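Local coordinates for protein glutathione reductase (Bartonella henselae, PDB 3O0H) that probably uses NADPH, through its bound FAD and a redox-active disulfide, to reduce oxidised glutathione to two molecules of the free thiol, at residues D26-V31 and L48-A53; I338-C343 and P356-I361. All coordinates share one frame; numbering follows the deposited sequence.

Both contacts lie on the same side of the subunit's centre, their own centres about 23 Å apart and their nearest atoms about 8 Å apart. Interaction 1 comes first along the chain: it pairs strands 27-32 and 52-55 in the parallel sheet of the nucleotide-binding fold. Interaction 2 opens much later, at the exit from that fold, where helix 334-349 meets the loop that leads to strand 363-365, an outermost strand, within this chain, of the antiparallel sheet. That same helix links the two, since Phe344 packs on Leu29 and Met342 on helix 36-47. One contact thus builds the dinucleotide fold, and the other fastens the passage from it toward the dimerisation domain.

Interaction 1. Residues D26-V31 and L48-A53; sequences DFDLFV and LGKRVA
Ala53 sets its CB over the centre of the Phe27 ring, 3.5 Å from the ring centroid and only 3° off the normal, a CH-pi contact on one face. Phe30 CD2 reaches Ala53 CB at 3.8 Å, and Tyr132 of strand 130-132 packs against all three residues. Beneath these side chains the strands pair in parallel. Ala53 N donates to Leu29 O and Val31 N to Ala53 O, while Val52 CA adds a CA-H...O contact to Leu29 O. Leu29 and Val52 lie side by side, pointing the same way, and pack on Ala45 of helix 36-47.

Toward the exposed start of the pairing the fit is looser and more polar. Arg51 O still takes two donors, Asp28 N at 2.8 Å and Leu29 N at 3.3 Å, the first bond being the more bent. With CG anti to its carbonyl carbon (chi1 -63°), Asp28 turns its carboxylate back so that OD2 receives Arg51 N at 2.8 Å in an almost straight bond, on the anti side and out of the carboxylate plane. The Arg51 guanidinium, its plane nearly perpendicular to that carboxylate, is held chiefly by an NH2 bond to Phe25 O; across the contact it adds a long salt bridge from NH2 to Asp28 OD1 (3.7 Å) and a weak bond from NH1 to Asp26 O. Gly49 ends helix 36-47 in a Schellman motif. The whole is the opening beta-alpha-beta unit of a Rossmann-type fold; the glycines that follow strand 27-32 fit the GxGxxG pattern, which probably serves FAD binding.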
ATOM      1  N   ASP B  26     -29.632  24.951 -29.311  1.00 21.99           N
ATOM      2  CA  ASP B  26     -28.594  25.838 -28.825  1.00 21.90           C
ATOM      3  C   ASP B  26     -27.293  25.069 -28.592  1.00 20.88           C
ATOM      4  O   ASP B  26     -26.231  25.603 -28.827  1.00 23.09           O
ATOM      5  CB  ASP B  26     -28.984  26.547 -27.509  1.00 22.11           C
ATOM      6  CG  ASP B  26     -30.186  27.456 -27.646  1.00 23.27           C
ATOM      7  OD1 ASP B  26     -30.314  28.146 -28.678  1.00 22.47           O
ATOM      8  OD2 ASP B  26     -31.010  27.435 -26.713  1.00 17.60           O
ATOM      9  N   PHE B  27     -27.372  23.820 -28.154  1.00 18.10           N
ATOM     10  CA  PHE B  27     -26.176  22.998 -27.890  1.00 17.40           C
ATOM     11  C   PHE B  27     -26.372  21.574 -28.396  1.00 17.28           C
ATOM     12  O   PHE B  27     -27.493  21.093 -28.458  1.00 16.90           O
ATOM     13  CB  PHE B  27     -25.841  22.942 -26.387  1.00 15.86           C
ATOM     14  CG  PHE B  27     -25.473  24.229 -25.818  1.00 16.80           C
ATOM     15  CD1 PHE B  27     -24.153  24.664 -25.841  1.00 17.67           C
ATOM     16  CD2 PHE B  27     -26.450  25.053 -25.256  1.00 17.00           C
ATOM     17  CE1 PHE B  27     -23.799  25.915 -25.291  1.00 21.52           C
ATOM     18  CE2 PHE B  27     -26.102  26.330 -24.748  1.00 19.76           C
ATOM     19  CZ  PHE B  27     -24.797  26.752 -24.764  1.00 21.45           C
ATOM     20  N   ASP B  28     -25.262  20.905 -28.725  1.00 17.35           N
ATOM     21  CA  ASP B  28     -25.296  19.485 -29.115  1.00 17.24           C
ATOM     22  C   ASP B  28     -25.599  18.607 -27.889  1.00 16.01           C
ATOM     23  O   ASP B  28     -26.297  17.575 -27.983  1.00 15.15           O
ATOM     24  CB  ASP B  28     -23.966  19.026 -29.727  1.00 17.04           C
ATOM     25  CG  ASP B  28     -23.612  19.753 -31.018  1.00 21.65           C
ATOM     26  OD1 ASP B  28     -24.507  19.951 -31.857  1.00 22.27           O
ATOM     27  OD2 ASP B  28     -22.423  20.116 -31.157  1.00 21.47           O
ATOM     28  N   LEU B  29     -25.084  19.055 -26.744  1.00 15.06           N
ATOM     29  CA  LEU B  29     -25.207  18.359 -25.484  1.00 14.59           C
ATOM     30  C   LEU B  29     -25.285  19.355 -24.346  1.00 13.72           C
ATOM     31  O   LEU B  29     -24.435  20.276 -24.230  1.00 14.24           O
ATOM     32  CB  LEU B  29     -23.985  17.471 -25.260  1.00 14.51           C
ATOM     33  CG  LEU B  29     -23.924  16.728 -23.926  1.00 15.10           C
ATOM     34  CD1 LEU B  29     -25.034  15.692 -23.843  1.00 15.22           C
ATOM     35  CD2 LEU B  29     -22.548  16.081 -23.796  1.00 14.21           C
ATOM     36  N   PHE B  30     -26.264  19.132 -23.480  1.00 13.26           N
ATOM     37  CA  PHE B  30     -26.440  19.874 -22.222  1.00 12.62           C
ATOM     38  C   PHE B  30     -26.330  18.874 -21.095  1.00 12.05           C
ATOM     39  O   PHE B  30     -27.136  17.924 -20.996  1.00 10.71           O
ATOM     40  CB  PHE B  30     -27.804  20.565 -22.159  1.00 12.96           C
ATOM     41  CG  PHE B  30     -27.948  21.583 -21.065  1.00 13.45           C
ATOM     42  CD1 PHE B  30     -28.078  21.190 -19.746  1.00 13.58           C
ATOM     43  CD2 PHE B  30     -27.988  22.951 -21.367  1.00 16.12           C
ATOM     44  CE1 PHE B  30     -28.275  22.137 -18.709  1.00 14.91           C
ATOM     45  CE2 PHE B  30     -28.146  23.880 -20.384  1.00 16.86           C
ATOM     46  CZ  PHE B  30     -28.301  23.475 -19.018  1.00 16.45           C
ATOM     47  N   VAL B  31     -25.384  19.138 -20.199  1.00 12.51           N
ATOM     48  CA  VAL B  31     -25.138  18.252 -19.052  1.00 11.73           C
ATOM     49  C   VAL B  31     -25.687  18.911 -17.793  1.00 12.78           C
ATOM     50  O   VAL B  31     -25.351  20.060 -17.504  1.00 12.13           O
ATOM     51  CB  VAL B  31     -23.670  17.925 -18.911  1.00 12.64           C
ATOM     52  CG1 VAL B  31     -23.405  16.975 -17.685  1.00 11.08           C
ATOM     53  CG2 VAL B  31     -23.153  17.294 -20.211  1.00  8.63           C
ATOM     54  N   LEU B  48     -14.193  16.640 -28.201  1.00 24.04           N
ATOM     55  CA  LEU B  48     -14.552  16.096 -29.503  1.00 25.25           C
ATOM     56  C   LEU B  48     -15.088  17.150 -30.471  1.00 26.12           C
ATOM     57  O   LEU B  48     -15.413  16.831 -31.594  1.00 26.45           O
ATOM     58  CB  LEU B  48     -15.600  14.997 -29.417  1.00 24.32           C
ATOM     59  CG  LEU B  48     -15.247  13.718 -28.677  1.00 25.01           C
ATOM     60  CD1 LEU B  48     -16.525  12.879 -28.668  1.00 25.37           C
ATOM     61  CD2 LEU B  48     -14.102  12.969 -29.330  1.00 28.88           C
ATOM     62  N   GLY B  49     -15.178  18.400 -30.039  1.00 26.04           N
ATOM     63  CA  GLY B  49     -15.610  19.458 -30.931  1.00 27.04           C
ATOM     64  C   GLY B  49     -17.108  19.685 -30.885  1.00 25.77           C
ATOM     65  O   GLY B  49     -17.629  20.413 -31.703  1.00 26.50           O
ATOM     66  N   LYS B  50     -17.817  19.050 -29.961  1.00 24.57           N
ATOM     67  CA  LYS B  50     -19.285  19.314 -29.840  1.00 23.34           C
ATOM     68  C   LYS B  50     -19.501  20.629 -29.093  1.00 22.53           C
ATOM     69  O   LYS B  50     -18.619  21.090 -28.366  1.00 20.97           O
ATOM     70  CB  LYS B  50     -19.997  18.205 -29.080  1.00 22.12           C
ATOM     71  CG  LYS B  50     -19.825  16.821 -29.663  1.00 27.15           C
ATOM     72  CD  LYS B  50     -20.356  16.719 -31.073  1.00 31.16           C
ATOM     73  CE  LYS B  50     -20.069  15.356 -31.648  1.00 36.24           C
ATOM     74  NZ  LYS B  50     -20.546  15.292 -33.059  1.00 37.99           N
ATOM     75  N   ARG B  51     -20.650  21.246 -29.331  1.00 21.50           N
ATOM     76  CA  ARG B  51     -21.069  22.434 -28.592  1.00 21.65           C
ATOM     77  C   ARG B  51     -21.807  21.953 -27.340  1.00 18.74           C
ATOM     78  O   ARG B  51     -22.846  21.317 -27.419  1.00 17.85           O
ATOM     79  CB  ARG B  51     -21.955  23.315 -29.471  1.00 23.00           C
ATOM     80  CG  ARG B  51     -21.328  23.601 -30.826  1.00 29.16           C
ATOM     81  CD  ARG B  51     -22.268  24.333 -31.801  1.00 35.56           C
ATOM     82  NE  ARG B  51     -23.548  23.638 -31.936  1.00 38.63           N
ATOM     83  CZ  ARG B  51     -24.734  24.144 -31.592  1.00 42.00           C
ATOM     84  NH1 ARG B  51     -24.830  25.397 -31.143  1.00 45.57           N
ATOM     85  NH2 ARG B  51     -25.843  23.406 -31.732  1.00 40.38           N
ATOM     86  N   VAL B  52     -21.224  22.200 -26.183  1.00 18.43           N
ATOM     87  CA  VAL B  52     -21.687  21.561 -24.936  1.00 16.76           C
ATOM     88  C   VAL B  52     -21.901  22.656 -23.895  1.00 15.94           C
ATOM     89  O   VAL B  52     -21.160  23.644 -23.860  1.00 17.65           O
ATOM     90  CB  VAL B  52     -20.613  20.559 -24.422  1.00 16.96           C
ATOM     91  CG1 VAL B  52     -21.070  19.898 -23.114  1.00 15.05           C
ATOM     92  CG2 VAL B  52     -20.220  19.533 -25.491  1.00 16.36           C
ATOM     93  N   ALA B  53     -22.909  22.484 -23.067  1.00 14.56           N
ATOM     94  CA  ALA B  53     -23.169  23.339 -21.910  1.00 14.49           C
ATOM     95  C   ALA B  53     -23.282  22.451 -20.701  1.00 13.44           C
ATOM     96  O   ALA B  53     -23.649  21.280 -20.820  1.00 12.82           O
ATOM     97  CB  ALA B  53     -24.486  24.145 -22.090  1.00 13.99           C
TER

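Interaction 2. Residues I338-C343 and P356-I361; sequences IHDAMC and PDYDLI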
ATOM      1  N   ILE B 338     -17.436   8.184 -13.020  1.00 13.08           N
ATOM      2  CA  ILE B 338     -16.462   8.481 -14.107  1.00 12.85           C
ATOM      3  C   ILE B 338     -16.562   7.401 -15.213  1.00 13.84           C
ATOM      4  O   ILE B 338     -16.584   7.719 -16.424  1.00 13.09           O
ATOM      5  CB  ILE B 338     -14.992   8.641 -13.525  1.00 13.62           C
ATOM      6  CG1 ILE B 338     -14.934   9.907 -12.617  1.00 13.14           C
ATOM      7  CG2 ILE B 338     -13.946   8.680 -14.681  1.00 16.61           C
ATOM      8  CD1 ILE B 338     -13.677  10.063 -11.699  1.00 14.24           C
ATOM      9  N   HIS B 339     -16.549   6.130 -14.797  1.00 13.50           N
ATOM     10  CA  HIS B 339     -16.722   4.974 -15.687  1.00 14.17           C
ATOM     11  C   HIS B 339     -17.985   5.119 -16.543  1.00 14.53           C
ATOM     12  O   HIS B 339     -17.946   4.964 -17.797  1.00 14.44           O
ATOM     13  CB  HIS B 339     -16.832   3.708 -14.818  1.00 14.10           C
ATOM     14  CG  HIS B 339     -17.026   2.426 -15.587  1.00 18.17           C
ATOM     15  ND1 HIS B 339     -16.022   1.850 -16.340  1.00 23.23           N
ATOM     16  CD2 HIS B 339     -18.097   1.599 -15.698  1.00 20.29           C
ATOM     17  CE1 HIS B 339     -16.477   0.740 -16.903  1.00 25.23           C
ATOM     18  NE2 HIS B 339     -17.732   0.565 -16.536  1.00 22.17           N
ATOM     19  N   ASP B 340     -19.101   5.417 -15.869  1.00 13.59           N
ATOM     20  CA  ASP B 340     -20.391   5.686 -16.566  1.00 13.90           C
ATOM     21  C   ASP B 340     -20.202   6.771 -17.651  1.00 13.89           C
ATOM     22  O   ASP B 340     -20.675   6.626 -18.775  1.00 14.34           O
ATOM     23  CB  ASP B 340     -21.446   6.188 -15.599  1.00 12.41           C
ATOM     24  CG  ASP B 340     -22.053   5.099 -14.683  1.00 13.06           C
ATOM     25  OD1 ASP B 340     -21.780   3.909 -14.843  1.00 14.27           O
ATOM     26  OD2 ASP B 340     -22.846   5.488 -13.792  1.00 13.34           O
ATOM     27  N   ALA B 341     -19.524   7.869 -17.293  1.00 12.35           N
ATOM     28  CA  ALA B 341     -19.313   8.996 -18.214  1.00 13.28           C
ATOM     29  C   ALA B 341     -18.536   8.574 -19.427  1.00 15.19           C
ATOM     30  O   ALA B 341     -18.878   8.957 -20.554  1.00 14.82           O
ATOM     31  CB  ALA B 341     -18.624  10.216 -17.502  1.00 12.97           C
ATOM     32  N   MET B 342     -17.503   7.750 -19.216  1.00 16.17           N
ATOM     33  CA  MET B 342     -16.710   7.264 -20.331  1.00 17.89           C
ATOM     34  C   MET B 342     -17.562   6.396 -21.239  1.00 17.95           C
ATOM     35  O   MET B 342     -17.430   6.465 -22.464  1.00 19.13           O
ATOM     36  CB  MET B 342     -15.487   6.459 -19.866  1.00 18.78           C
ATOM     37  CG  MET B 342     -14.539   7.197 -18.867  1.00 22.27           C
ATOM     38  SD  MET B 342     -13.714   8.591 -19.624  1.00 32.81           S
ATOM     39  CE  MET B 342     -12.330   7.724 -20.440  1.00 34.12           C
ATOM     40  N   CYS B 343     -18.394   5.554 -20.638  1.00 16.93           N
ATOM     41  CA  CYS B 343     -19.296   4.700 -21.415  0.50 17.43           C
ATOM     42  C   CYS B 343     -20.278   5.548 -22.211  1.00 17.39           C
ATOM     43  O   CYS B 343     -20.555   5.268 -23.384  1.00 17.70           O
ATOM     44  CB  CYS B 343     -20.037   3.728 -20.487  0.50 16.89           C
ATOM     45  SG  CYS B 343     -18.942   2.494 -19.774  0.50 15.92           S
ATOM     46  N   PRO B 356     -21.273  -0.599 -19.283  1.00 26.90           N
ATOM     47  CA  PRO B 356     -20.605  -0.488 -17.992  1.00 25.11           C
ATOM     48  C   PRO B 356     -20.433  -1.842 -17.315  1.00 24.71           C
ATOM     49  O   PRO B 356     -21.147  -2.809 -17.614  1.00 25.37           O
ATOM     50  CB  PRO B 356     -21.540   0.412 -17.183  1.00 23.31           C
ATOM     51  CG  PRO B 356     -22.922   0.200 -17.849  1.00 24.39           C
ATOM     52  CD  PRO B 356     -22.610   0.038 -19.282  1.00 26.18           C
ATOM     53  N   ASP B 357     -19.438  -1.907 -16.440  1.00 23.35           N
ATOM     54  CA  ASP B 357     -19.064  -3.130 -15.770  1.00 22.27           C
ATOM     55  C   ASP B 357     -18.973  -2.847 -14.274  1.00 20.53           C
ATOM     56  O   ASP B 357     -18.037  -2.153 -13.816  1.00 20.36           O
ATOM     57  CB  ASP B 357     -17.712  -3.578 -16.272  1.00 23.48           C
ATOM     58  CG  ASP B 357     -17.196  -4.821 -15.558  1.00 23.47           C
ATOM     59  OD1 ASP B 357     -17.888  -5.368 -14.668  1.00 22.63           O
ATOM     60  OD2 ASP B 357     -16.070  -5.223 -15.881  1.00 22.72           O
ATOM     61  N   TYR B 358     -19.950  -3.358 -13.530  1.00 19.27           N
ATOM     62  CA  TYR B 358     -20.041  -3.122 -12.097  1.00 18.07           C
ATOM     63  C   TYR B 358     -19.702  -4.402 -11.302  1.00 18.37           C
ATOM     64  O   TYR B 358     -20.026  -4.524 -10.117  1.00 17.96           O
ATOM     65  CB  TYR B 358     -21.444  -2.592 -11.713  1.00 18.20           C
ATOM     66  CG  TYR B 358     -21.944  -1.339 -12.480  1.00 18.41           C
ATOM     67  CD1 TYR B 358     -21.096  -0.253 -12.762  1.00 18.37           C
ATOM     68  CD2 TYR B 358     -23.278  -1.244 -12.904  1.00 21.66           C
ATOM     69  CE1 TYR B 358     -21.571   0.879 -13.485  1.00 17.12           C
ATOM     70  CE2 TYR B 358     -23.756  -0.102 -13.637  1.00 22.48           C
ATOM     71  CZ  TYR B 358     -22.892   0.967 -13.893  1.00 18.01           C
ATOM     72  OH  TYR B 358     -23.318   2.076 -14.623  1.00 16.93           O
ATOM     73  N   ASP B 359     -19.039  -5.345 -11.949  1.00 18.93           N
ATOM     74  CA  ASP B 359     -18.577  -6.548 -11.269  1.00 19.88           C
ATOM     75  C   ASP B 359     -17.212  -6.321 -10.638  1.00 18.26           C
ATOM     76  O   ASP B 359     -16.344  -5.653 -11.232  1.00 17.04           O
ATOM     77  CB  ASP B 359     -18.514  -7.707 -12.273  1.00 22.92           C
ATOM     78  CG  ASP B 359     -19.895  -8.082 -12.788  1.00 29.00           C
ATOM     79  OD1 ASP B 359     -20.881  -7.769 -12.059  1.00 32.25           O
ATOM     80  OD2 ASP B 359     -20.000  -8.670 -13.907  1.00 36.78           O
ATOM     81  N   LEU B 360     -17.040  -6.914  -9.447  1.00 16.67           N
ATOM     82  CA  LEU B 360     -15.779  -6.968  -8.719  1.00 16.54           C
ATOM     83  C   LEU B 360     -15.204  -5.567  -8.471  1.00 15.43           C
ATOM     84  O   LEU B 360     -13.997  -5.340  -8.590  1.00 16.15           O
ATOM     85  CB  LEU B 360     -14.772  -7.884  -9.429  1.00 17.23           C
ATOM     86  CG  LEU B 360     -15.057  -9.401  -9.433  1.00 18.94           C
ATOM     87  CD1 LEU B 360     -14.134 -10.226 -10.393  1.00 20.64           C
ATOM     88  CD2 LEU B 360     -14.898  -9.888  -8.018  1.00 19.83           C
ATOM     89  N   ILE B 361     -16.076  -4.641  -8.120  1.00 14.03           N
ATOM     90  CA  ILE B 361     -15.653  -3.301  -7.708  1.00 13.70           C
ATOM     91  C   ILE B 361     -15.050  -3.340  -6.294  1.00 13.36           C
ATOM     92  O   ILE B 361     -15.676  -3.835  -5.356  1.00 12.53           O
ATOM     93  CB  ILE B 361     -16.836  -2.294  -7.720  1.00 13.39           C
ATOM     94  CG1 ILE B 361     -17.441  -2.180  -9.131  1.00 14.19           C
ATOM     95  CG2 ILE B 361     -16.349  -0.875  -7.196  1.00 12.47           C
ATOM     96  CD1 ILE B 361     -18.732  -1.341  -9.172  1.00 13.97           C
TER
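His339 NE2 accepts the backbone N-H of Asp357 at 3.0 Å, joining helix 334-349 to the irregular chain that runs on to strand 363-365, a connection between the FAD-binding fold and the dimerisation domain. The donor sits near the edge of the imidazole, tilted 16° from its plane, and the N-H points well at the nitrogen. An extended first torsion (chi1 180°) carries the ring out from the helix to this amide. The side chains of His339 and Pro356 cross at about a right angle; Pro356 CA, next to the bonded amide, lies 3.4 Å from His339 NE2. One turn along the helix, Cys343 SG, in one of its two conformers, lies over one face of the imidazole, offset toward the rim, and meets Pro356 CB at 4.2 Å.

The second grip lies on the next helical residue, Asp340. Its carboxylate and the Tyr358 side chain cross at about a right angle, with the carboxylate and ring planes 67° apart, and OD1 comes in at the ring's edge to receive the phenol hydroxyl. Since Asp340 is buried, this bond and those to its other oxygen would satisfy the carboxylate: OD2 accepts from His330 NE2 and Gly325 N, a second shell that fixes its rotation. The Tyr358 ring also meets the His330 ring, their planes inclined by about 50°.

Farther out, Asp357 bends the chain through an Asx turn, its OD1 accepting Asp359 N at 3.0 Å, while OD2 forms a salt bridge with Lys444. Met456 of the second subunit packs on His339, placing the contact beside the dimer interface. The Tyr358 OH to Asp340 OD1 distance refines to 2.4 Å, very short for a hydrogen bond, so its exact length is doubtful.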